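Long-range contacts in C381 turret protein (Sulfolobus turreted icosahedral virus, PDB 4IND), which probably builds the turrets of an archaeal virus capsid as a five-chain assembly, each chain folding into three jelly-roll domains: residues A[307-318]-A[327-335]; A[60-71]-A[129-140]. One frame throughout, in Å; residues are numbered along the deposited sequence.

From the N terminus, contact 2 comes first. Residues 60-71 pair with 129-140 after an excursion of 57 residues, much of it strand, so a long loop is closed within the first galactose-binding-like domain. It ties the sheet of strands 36-37, 67-71 and 130-134 to the start of strand 138-147 in the partner sheet. The chain then runs through the second domain. Contact 1 follows in the third, nucleoplasmin-like domain, where 307-318 and 327-335 close a short hairpin. The two contacts lie in series and neither nest nor cross. Their centres are about 66 Å apart, on opposite sides of the chain's centre. Both touch a second subunit of the assembly.

Contact 1: residues A[307-318]-A[327-335]; sequences LTTAVTQCQLQA and YSTVWDFIA
The Phe333 ring has Cys314 O at its edge. Trp331, two residues earlier, lays CD1 over the centre of one face. Cys314 SG approaches obliquely, 3.9 Å from Phe333 CD2, a sulfur-aromatic contact. Leu316 CB comes in obliquely, 3.8 Å from Phe333 CE2. The Tyr327 ring has backbone atoms of Gln317 and Ala318 at its edge, and its hydroxyl bonds to Ser351. The Gln317 amide is nearly parallel to that ring (8°) but does not stack on it; its OE1 meets Tyr327 CB.

The strands form an antiparallel hairpin with a classic beta bulge. Val330 and Trp331 stand opposite the single Leu316, whose O takes a 2.8 Å bond from Val330 N and a weak one from Trp331 N. The buried Leu316 and Phe333 look inward to strands 295-305 and 365-377 of the jelly roll. Phe271 of a second subunit meets Trp331 edge to face.

The other face is polar. Gln315 NE2 reaches Asp332 OD2 at 3.2 Å, from above the carboxylate plane. Gln317 NE2 donates to Thr329 OG1, while its OE1 accepts from Gln353. Chi1 of -176° swings the Asp332 carboxylate beside its own carbonyl carbon, and chi2 of -30° then aims OD1. It accepts from Ile334 N nearly along its C-O axis, an Asx turn, and from Ala335 N above the carboxylate plane, an Asx motif. With both oxygens accepting N-H groups, the carboxylate's charge is probably stabilised.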
loop_
_atom_site.group_PDB
_atom_site.type_symbol
_atom_site.label_atom_id
_atom_site.label_comp_id
_atom_site.label_asym_id
_atom_site.label_seq_id
_atom_site.Cartn_x
_atom_site.Cartn_y
_atom_site.Cartn_z
ATOM N N LEU A 307 -21.395 43.674 -0.806
ATOM C CA LEU A 307 -21.070 44.059 -2.177
ATOM C C LEU A 307 -22.136 44.975 -2.764
ATOM O O LEU A 307 -23.323 44.693 -2.662
ATOM C CB LEU A 307 -20.920 42.828 -3.062
ATOM C CG LEU A 307 -19.653 42.014 -2.828
ATOM C CD1 LEU A 307 -19.572 40.844 -3.802
ATOM C CD2 LEU A 307 -18.427 42.907 -2.935
ATOM N N THR A 308 -21.694 46.073 -3.373
ATOM C CA THR A 308 -22.566 46.970 -4.119
ATOM C C THR A 308 -21.864 47.353 -5.409
ATOM O O THR A 308 -20.710 46.980 -5.631
ATOM C CB THR A 308 -22.887 48.259 -3.332
ATOM O OG1 THR A 308 -21.704 49.059 -3.211
ATOM C CG2 THR A 308 -23.419 47.927 -1.945
ATOM N N THR A 309 -22.554 48.110 -6.248
ATOM C CA THR A 309 -21.969 48.595 -7.489
ATOM C C THR A 309 -20.798 49.534 -7.215
ATOM O O THR A 309 -20.027 49.857 -8.116
ATOM C CB THR A 309 -23.016 49.303 -8.365
ATOM O OG1 THR A 309 -23.647 50.341 -7.607
ATOM C CG2 THR A 309 -24.074 48.319 -8.819
ATOM N N ALA A 310 -20.664 49.956 -5.962
ATOM C CA ALA A 310 -19.542 50.796 -5.546
ATOM C C ALA A 310 -18.246 50.002 -5.376
ATOM O O ALA A 310 -17.179 50.591 -5.234
ATOM C CB ALA A 310 -19.877 51.542 -4.264
ATOM N N VAL A 311 -18.343 48.672 -5.389
ATOM C CA VAL A 311 -17.171 47.801 -5.303
ATOM C C VAL A 311 -16.777 47.336 -6.699
ATOM O O VAL A 311 -17.570 46.706 -7.394
ATOM C CB VAL A 311 -17.442 46.565 -4.413
ATOM C CG1 VAL A 311 -16.157 45.741 -4.210
ATOM C CG2 VAL A 311 -18.021 46.991 -3.079
ATOM N N THR A 312 -15.550 47.650 -7.101
ATOM C CA THR A 312 -15.073 47.361 -8.452
ATOM C C THR A 312 -14.171 46.135 -8.511
ATOM O O THR A 312 -13.981 45.541 -9.572
ATOM C CB THR A 312 -14.284 48.547 -9.011
ATOM O OG1 THR A 312 -13.166 48.821 -8.155
ATOM C CG2 THR A 312 -15.169 49.781 -9.096
ATOM N N GLN A 313 -13.599 45.774 -7.369
ATOM C CA GLN A 313 -12.744 44.602 -7.306
ATOM C C GLN A 313 -12.896 43.898 -5.978
ATOM O O GLN A 313 -12.915 44.527 -4.927
ATOM C CB GLN A 313 -11.275 44.972 -7.526
ATOM C CG GLN A 313 -10.323 43.775 -7.401
ATOM C CD GLN A 313 -8.856 44.161 -7.531
ATOM O OE1 GLN A 313 -8.471 45.300 -7.252
ATOM N NE2 GLN A 313 -8.029 43.207 -7.958
ATOM N N CYS A 314 -13.004 42.580 -6.036
ATOM C CA CYS A 314 -13.085 41.790 -4.827
ATOM C C CYS A 314 -12.667 40.378 -5.189
ATOM O O CYS A 314 -13.499 39.567 -5.602
ATOM C CB CYS A 314 -14.509 41.832 -4.257
ATOM S SG CYS A 314 -14.659 41.066 -2.624
ATOM N N GLN A 315 -11.365 40.111 -5.075
ATOM C CA GLN A 315 -10.801 38.814 -5.427
ATOM C C GLN A 315 -10.117 38.169 -4.233
ATOM O O GLN A 315 -9.280 38.791 -3.570
ATOM C CB GLN A 315 -9.797 38.966 -6.568
ATOM C CG GLN A 315 -10.415 39.479 -7.852
ATOM C CD GLN A 315 -9.384 39.794 -8.906
ATOM O OE1 GLN A 315 -8.272 40.213 -8.596
ATOM N NE2 GLN A 315 -9.748 39.593 -10.164
ATOM N N LEU A 316 -10.478 36.917 -3.967
ATOM C CA LEU A 316 -9.752 36.106 -3.004
ATOM C C LEU A 316 -8.577 35.466 -3.739
ATOM O O LEU A 316 -8.751 34.898 -4.833
ATOM C CB LEU A 316 -10.671 35.028 -2.430
ATOM C CG LEU A 316 -10.132 34.261 -1.229
ATOM C CD1 LEU A 316 -9.871 35.222 -0.078
ATOM C CD2 LEU A 316 -11.093 33.160 -0.825
ATOM N N GLN A 317 -7.381 35.571 -3.156
ATOM C CA GLN A 317 -6.183 35.015 -3.771
ATOM C C GLN A 317 -5.429 34.132 -2.793
ATOM O O GLN A 317 -5.483 34.346 -1.577
ATOM C CB GLN A 317 -5.268 36.142 -4.259
ATOM C CG GLN A 317 -5.973 37.196 -5.071
ATOM C CD GLN A 317 -5.011 38.167 -5.701
ATOM O OE1 GLN A 317 -4.048 38.609 -5.076
ATOM N NE2 GLN A 317 -5.259 38.498 -6.956
ATOM N N ALA A 318 -4.713 33.145 -3.326
ATOM C CA ALA A 318 -4.013 32.195 -2.486
ATOM C C ALA A 318 -2.755 31.760 -3.191
ATOM O O ALA A 318 -2.634 31.929 -4.401
ATOM C CB ALA A 318 -4.887 30.996 -2.209
ATOM N N TYR A 327 0.520 35.561 -5.945
ATOM C CA TYR A 327 -0.765 35.005 -5.571
ATOM C C TYR A 327 -1.627 34.800 -6.808
ATOM O O TYR A 327 -1.603 35.614 -7.729
ATOM C CB TYR A 327 -1.482 35.946 -4.594
ATOM C CG TYR A 327 -0.907 35.952 -3.192
ATOM C CD1 TYR A 327 -1.545 35.291 -2.162
ATOM C CD2 TYR A 327 0.278 36.612 -2.906
ATOM C CE1 TYR A 327 -1.031 35.292 -0.880
ATOM C CE2 TYR A 327 0.804 36.614 -1.622
ATOM C CZ TYR A 327 0.145 35.951 -0.617
ATOM O OH TYR A 327 0.646 35.934 0.669
ATOM N N SER A 328 -2.394 33.715 -6.844
ATOM C CA SER A 328 -3.370 33.556 -7.920
ATOM C C SER A 328 -4.776 33.709 -7.379
ATOM O O SER A 328 -5.073 33.316 -6.247
ATOM C CB SER A 328 -3.192 32.225 -8.661
ATOM O OG SER A 328 -2.788 31.180 -7.788
ATOM N N THR A 329 -5.634 34.313 -8.189
ATOM C CA THR A 329 -7.031 34.489 -7.837
ATOM C C THR A 329 -7.700 33.127 -7.802
ATOM O O THR A 329 -7.599 32.365 -8.769
ATOM C CB THR A 329 -7.728 35.396 -8.852
ATOM O OG1 THR A 329 -7.099 36.688 -8.838
ATOM C CG2 THR A 329 -9.204 35.553 -8.519
ATOM N N VAL A 330 -8.352 32.806 -6.682
ATOM C CA VAL A 330 -9.067 31.527 -6.544
ATOM C C VAL A 330 -10.595 31.728 -6.579
ATOM O O VAL A 330 -11.362 30.786 -6.777
ATOM C CB VAL A 330 -8.660 30.764 -5.286
ATOM C CG1 VAL A 330 -7.223 30.247 -5.411
ATOM C CG2 VAL A 330 -8.815 31.645 -4.047
ATOM N N TRP A 331 -11.030 32.963 -6.369
ATOM C CA TRP A 331 -12.437 33.315 -6.572
ATOM C C TRP A 331 -12.588 34.806 -6.750
ATOM O O TRP A 331 -11.976 35.601 -6.030
ATOM C CB TRP A 331 -13.335 32.849 -5.422
ATOM C CG TRP A 331 -14.780 32.986 -5.784
ATOM C CD1 TRP A 331 -15.652 33.956 -5.353
ATOM C CD2 TRP A 331 -15.514 32.169 -6.703
ATOM N NE1 TRP A 331 -16.875 33.770 -5.930
ATOM C CE2 TRP A 331 -16.824 32.679 -6.772
ATOM C CE3 TRP A 331 -15.194 31.044 -7.477
ATOM C CZ2 TRP A 331 -17.824 32.109 -7.577
ATOM C CZ3 TRP A 331 -16.183 30.470 -8.276
ATOM C CH2 TRP A 331 -17.484 31.003 -8.318
ATOM N N ASP A 332 -13.405 35.191 -7.718
ATOM C CA ASP A 332 -13.673 36.589 -7.969
ATOM C C ASP A 332 -15.140 36.826 -7.622
ATOM O O ASP A 332 -16.034 36.326 -8.302
ATOM C CB ASP A 332 -13.389 36.924 -9.427
ATOM C CG ASP A 332 -13.567 38.396 -9.730
ATOM O OD1 ASP A 332 -14.402 39.050 -9.069
ATOM O OD2 ASP A 332 -12.869 38.906 -10.627
ATOM N N PHE A 333 -15.392 37.560 -6.542
ATOM C CA PHE A 333 -16.759 37.722 -6.048
ATOM C C PHE A 333 -17.610 38.630 -6.928
ATOM O O PHE A 333 -18.841 38.591 -6.871
ATOM C CB PHE A 333 -16.752 38.207 -4.594
ATOM C CG PHE A 333 -16.171 37.218 -3.651
ATOM C CD1 PHE A 333 -16.958 36.215 -3.107
ATOM C CD2 PHE A 333 -14.822 37.261 -3.319
ATOM C CE1 PHE A 333 -16.403 35.273 -2.229
ATOM C CE2 PHE A 333 -14.269 36.328 -2.446
ATOM C CZ PHE A 333 -15.057 35.334 -1.904
ATOM N N ILE A 334 -16.958 39.454 -7.738
ATOM C CA ILE A 334 -17.684 40.296 -8.685
ATOM C C ILE A 334 -18.077 39.467 -9.902
ATOM O O ILE A 334 -19.240 39.385 -10.255
ATOM C CB ILE A 334 -16.838 41.496 -9.156
ATOM C CG1 ILE A 334 -16.316 42.307 -7.963
ATOM C CG2 ILE A 334 -17.632 42.366 -10.121
ATOM C CD1 ILE A 334 -17.399 42.846 -7.064
ATOM N N ALA A 335 -17.089 38.843 -10.534
ATOM C CA ALA A 335 -17.303 38.064 -11.755
ATOM C C ALA A 335 -18.061 36.762 -11.500
ATOM O O ALA A 335 -18.867 36.329 -12.322
ATOM C CB ALA A 335 -15.956 37.761 -12.423
#

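Contact 2: residues A[60-71]-A[129-140]; sequences VVPLGPNASIII and IYYIQLPPGLAI
Ile69 meets Ile132 and Leu134 on the inward face of an antiparallel ladder in the first jelly roll of the chain. Strands 67-71 and 130-134 run at 162° to each other, and paired backbone bonds join Ala67 with Leu134, Ile69 with Ile132 and Ile71 with Tyr130. This side is tightly packed. Ile69 CD1 touches Leu134 CD1 at 3.8 Å, and the two side chains cross obliquely. Ile69 CG2 lies at the edge of the Tyr130 ring. Ile71 CD1 comes to Tyr130 CD2 at 3.9 Å, obliquely to the ring. The Tyr130 hydroxyl bonds to Asp120.

The loop end is looser. Leu63, Gly64 and Pro65 are exposed there and cover little of 129-140. Pro136 fits against this loop, with CG 3.2 Å from Gly64 O. A type II turn from Pro135 to Leu138 leads into the partner sheet. There Val61 bonds through its N to Leu138 O and through its O to Gly137 N, so the contact bridges both sheets of the sandwich.

The other face of the ladder is more polar and borders a second subunit. Tyr131 CG lies opposite the backbone N (chi1 177°), which lays the ring along Ile70. Ile70 CG1 sits at the ring edge, 3.6 Å from Tyr131 CD1. Tyr50 of that subunit stacks on the Tyr131 ring. Asn66 ND2 donates to Gln133 OE1 at 2.8 Å, the amide planes turned 59° apart. Gln133 NE2 in turn donates to Tyr131 OH. A water joins this hydroxyl to Ser68, 2.7 Å from Tyr131 OH and 2.9 Å from Ser68 OG.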
loop_
_atom_site.group_PDB
_atom_site.type_symbol
_atom_site.label_atom_id
_atom_site.label_comp_id
_atom_site.label_asym_id
_atom_site.label_seq_id
_atom_site.Cartn_x
_atom_site.Cartn_y
_atom_site.Cartn_z
ATOM N N VAL A 60 38.715 -3.081 22.084
ATOM C CA VAL A 60 38.778 -1.778 22.739
ATOM C C VAL A 60 39.802 -0.901 22.028
ATOM O O VAL A 60 40.892 -1.367 21.711
ATOM C CB VAL A 60 39.222 -1.934 24.215
ATOM C CG1 VAL A 60 39.234 -0.568 24.921
ATOM C CG2 VAL A 60 38.306 -2.912 24.947
ATOM N N VAL A 61 39.463 0.364 21.802
ATOM C CA VAL A 61 40.412 1.305 21.219
ATOM C C VAL A 61 41.536 1.577 22.221
ATOM O O VAL A 61 41.293 1.985 23.360
ATOM C CB VAL A 61 39.734 2.620 20.816
ATOM C CG1 VAL A 61 40.766 3.563 20.167
ATOM C CG2 VAL A 61 38.572 2.351 19.867
ATOM N N PRO A 62 42.784 1.349 21.807
ATOM C CA PRO A 62 43.886 1.503 22.761
ATOM C C PRO A 62 44.310 2.953 22.914
ATOM O O PRO A 62 43.843 3.796 22.141
ATOM C CB PRO A 62 45.019 0.697 22.114
ATOM C CG PRO A 62 44.717 0.723 20.659
ATOM C CD PRO A 62 43.218 0.785 20.515
ATOM N N LEU A 63 45.192 3.220 23.877
ATOM C CA LEU A 63 45.764 4.549 24.060
ATOM C C LEU A 63 46.405 5.002 22.767
ATOM O O LEU A 63 47.069 4.214 22.094
ATOM C CB LEU A 63 46.823 4.530 25.153
ATOM C CG LEU A 63 46.290 4.296 26.559
ATOM C CD1 LEU A 63 47.449 4.149 27.532
ATOM C CD2 LEU A 63 45.389 5.451 26.949
ATOM N N GLY A 64 46.221 6.272 22.426
ATOM C CA GLY A 64 46.756 6.802 21.185
ATOM C C GLY A 64 45.686 7.550 20.419
ATOM O O GLY A 64 44.746 8.067 21.020
ATOM N N PRO A 65 45.830 7.619 19.088
ATOM C CA PRO A 65 44.875 8.365 18.268
ATOM C C PRO A 65 43.519 7.700 18.305
ATOM O O PRO A 65 43.431 6.497 18.587
ATOM C CB PRO A 65 45.474 8.264 16.859
ATOM C CG PRO A 65 46.341 7.027 16.909
ATOM C CD PRO A 65 46.913 7.024 18.284
ATOM N N ASN A 66 42.472 8.463 18.028
ATOM C CA ASN A 66 41.158 7.877 17.901
ATOM C C ASN A 66 41.163 6.829 16.798
ATOM O O ASN A 66 41.926 6.923 15.838
ATOM C CB ASN A 66 40.115 8.945 17.569
ATOM C CG ASN A 66 39.957 9.987 18.665
ATOM O OD1 ASN A 66 40.394 9.795 19.813
ATOM N ND2 ASN A 66 39.338 11.105 18.312
ATOM N N ALA A 67 40.324 5.817 16.946
ATOM C CA ALA A 67 40.018 4.917 15.832
ATOM C C ALA A 67 38.888 5.549 15.021
ATOM O O ALA A 67 38.288 6.540 15.449
ATOM C CB ALA A 67 39.610 3.557 16.350
ATOM N N SER A 68 38.595 4.982 13.851
ATOM C CA SER A 68 37.508 5.467 13.024
ATOM C C SER A 68 36.744 4.309 12.424
ATOM O O SER A 68 37.300 3.241 12.190
ATOM C CB SER A 68 38.039 6.331 11.877
ATOM O OG SER A 68 38.829 7.395 12.352
ATOM N N ILE A 69 35.464 4.528 12.171
ATOM C CA ILE A 69 34.723 3.645 11.298
ATOM C C ILE A 69 34.440 4.452 10.039
ATOM O O ILE A 69 33.997 5.591 10.111
ATOM C CB ILE A 69 33.424 3.183 11.949
ATOM C CG1 ILE A 69 33.746 2.293 13.155
ATOM C CG2 ILE A 69 32.567 2.393 10.933
ATOM C CD1 ILE A 69 32.550 1.992 14.039
ATOM N N ILE A 70 34.745 3.869 8.888
ATOM C CA ILE A 70 34.592 4.549 7.616
ATOM C C ILE A 70 33.971 3.573 6.611
ATOM O O ILE A 70 34.531 2.497 6.351
ATOM C CB ILE A 70 35.964 5.030 7.072
ATOM C CG1 ILE A 70 36.637 6.005 8.055
ATOM C CG2 ILE A 70 35.789 5.719 5.735
ATOM C CD1 ILE A 70 37.972 6.573 7.518
ATOM N N ILE A 71 32.823 3.939 6.045
ATOM C CA ILE A 71 32.141 3.065 5.096
ATOM C C ILE A 71 31.877 3.749 3.759
ATOM O O ILE A 71 30.975 4.572 3.656
ATOM C CB ILE A 71 30.791 2.577 5.670
ATOM C CG1 ILE A 71 30.974 2.086 7.110
ATOM C CG2 ILE A 71 30.213 1.459 4.809
ATOM C CD1 ILE A 71 29.647 1.756 7.845
ATOM N N ILE A 129 29.884 8.875 2.223
ATOM C CA ILE A 129 30.763 7.996 2.988
ATOM C C ILE A 129 30.519 8.174 4.473
ATOM O O ILE A 129 30.642 9.287 4.984
ATOM C CB ILE A 129 32.227 8.333 2.685
ATOM C CG1 ILE A 129 32.488 8.189 1.179
ATOM C CG2 ILE A 129 33.156 7.478 3.514
ATOM C CD1 ILE A 129 33.742 8.887 0.703
ATOM N N TYR A 130 30.180 7.087 5.166
ATOM C CA TYR A 130 29.970 7.170 6.607
ATOM C C TYR A 130 31.297 7.302 7.359
ATOM O O TYR A 130 32.284 6.656 7.015
ATOM C CB TYR A 130 29.186 5.945 7.127
ATOM C CG TYR A 130 28.976 6.035 8.622
ATOM C CD1 TYR A 130 28.073 6.951 9.157
ATOM C CD2 TYR A 130 29.711 5.248 9.501
ATOM C CE1 TYR A 130 27.884 7.058 10.524
ATOM C CE2 TYR A 130 29.547 5.359 10.893
ATOM C CZ TYR A 130 28.621 6.257 11.389
ATOM O OH TYR A 130 28.440 6.375 12.748
ATOM N N TYR A 131 31.309 8.109 8.409
ATOM C CA TYR A 131 32.548 8.406 9.142
ATOM C C TYR A 131 32.248 8.734 10.600
ATOM O O TYR A 131 31.425 9.593 10.885
ATOM C CB TYR A 131 33.235 9.610 8.513
ATOM C CG TYR A 131 34.507 10.058 9.244
ATOM C CD1 TYR A 131 35.683 9.345 9.137
ATOM C CD2 TYR A 131 34.517 11.204 10.013
ATOM C CE1 TYR A 131 36.844 9.767 9.793
ATOM C CE2 TYR A 131 35.657 11.633 10.661
ATOM C CZ TYR A 131 36.819 10.913 10.551
ATOM O OH TYR A 131 37.969 11.332 11.208
ATOM N N ILE A 132 32.924 8.063 11.521
ATOM C CA ILE A 132 32.866 8.455 12.928
ATOM C C ILE A 132 34.171 8.077 13.629
ATOM O O ILE A 132 34.752 7.026 13.356
ATOM C CB ILE A 132 31.639 7.832 13.649
ATOM C CG1 ILE A 132 31.437 8.454 15.043
ATOM C CG2 ILE A 132 31.765 6.319 13.735
ATOM C CD1 ILE A 132 30.133 8.002 15.709
ATOM N N GLN A 133 34.631 8.938 14.522
ATOM C CA GLN A 133 35.822 8.650 15.315
ATOM C C GLN A 133 35.423 8.119 16.680
ATOM O O GLN A 133 34.411 8.535 17.255
ATOM C CB GLN A 133 36.690 9.902 15.480
ATOM C CG GLN A 133 37.355 10.384 14.213
ATOM C CD GLN A 133 38.401 11.455 14.485
ATOM O OE1 GLN A 133 39.078 11.432 15.508
ATOM N NE2 GLN A 133 38.515 12.414 13.580
ATOM N N LEU A 134 36.231 7.199 17.199
ATOM C CA LEU A 134 35.993 6.589 18.498
ATOM C C LEU A 134 37.235 6.755 19.344
ATOM O O LEU A 134 38.319 6.357 18.927
ATOM C CB LEU A 134 35.665 5.098 18.321
ATOM C CG LEU A 134 34.477 4.791 17.404
ATOM C CD1 LEU A 134 34.387 3.308 17.076
ATOM C CD2 LEU A 134 33.179 5.299 18.007
ATOM N N PRO A 135 37.092 7.337 20.545
ATOM C CA PRO A 135 38.248 7.627 21.409
ATOM C C PRO A 135 38.784 6.394 22.131
ATOM O O PRO A 135 38.066 5.400 22.301
ATOM C CB PRO A 135 37.679 8.629 22.442
ATOM C CG PRO A 135 36.226 8.278 22.514
ATOM C CD PRO A 135 35.829 7.860 21.106
ATOM N N PRO A 136 40.051 6.460 22.563
ATOM C CA PRO A 136 40.701 5.403 23.347
ATOM C C PRO A 136 39.875 4.965 24.554
ATOM O O PRO A 136 39.305 5.804 25.267
ATOM C CB PRO A 136 41.999 6.070 23.811
ATOM C CG PRO A 136 42.287 7.069 22.746
ATOM C CD PRO A 136 40.948 7.613 22.338
ATOM N N GLY A 137 39.820 3.654 24.792
ATOM C CA GLY A 137 39.142 3.150 25.974
ATOM C C GLY A 137 37.710 2.721 25.693
ATOM O O GLY A 137 37.086 2.080 26.530
ATOM N N LEU A 138 37.187 3.066 24.520
ATOM C CA LEU A 138 35.839 2.610 24.152
ATOM C C LEU A 138 35.921 1.186 23.612
ATOM O O LEU A 138 36.695 0.899 22.697
ATOM C CB LEU A 138 35.227 3.503 23.080
ATOM C CG LEU A 138 34.301 4.647 23.441
ATOM C CD1 LEU A 138 33.501 5.036 22.194
ATOM C CD2 LEU A 138 33.377 4.300 24.624
ATOM N N ALA A 139 35.151 0.288 24.204
ATOM C CA ALA A 139 34.951 -1.045 23.658
ATOM C C ALA A 139 33.802 -0.965 22.642
ATOM O O ALA A 139 32.780 -0.323 22.909
ATOM C CB ALA A 139 34.571 -1.997 24.802
ATOM N N ILE A 140 33.966 -1.613 21.490
ATOM C CA ILE A 140 32.910 -1.645 20.485
ATOM C C ILE A 140 32.261 -3.022 20.466
ATOM O O ILE A 140 32.892 -4.001 20.083
ATOM C CB ILE A 140 33.477 -1.314 19.100
ATOM C CG1 ILE A 140 34.390 -0.090 19.188
ATOM C CG2 ILE A 140 32.360 -1.097 18.089
ATOM C CD1 ILE A 140 35.269 0.118 17.961
HETATM O O HOH W 1 39.997 9.632 10.990
#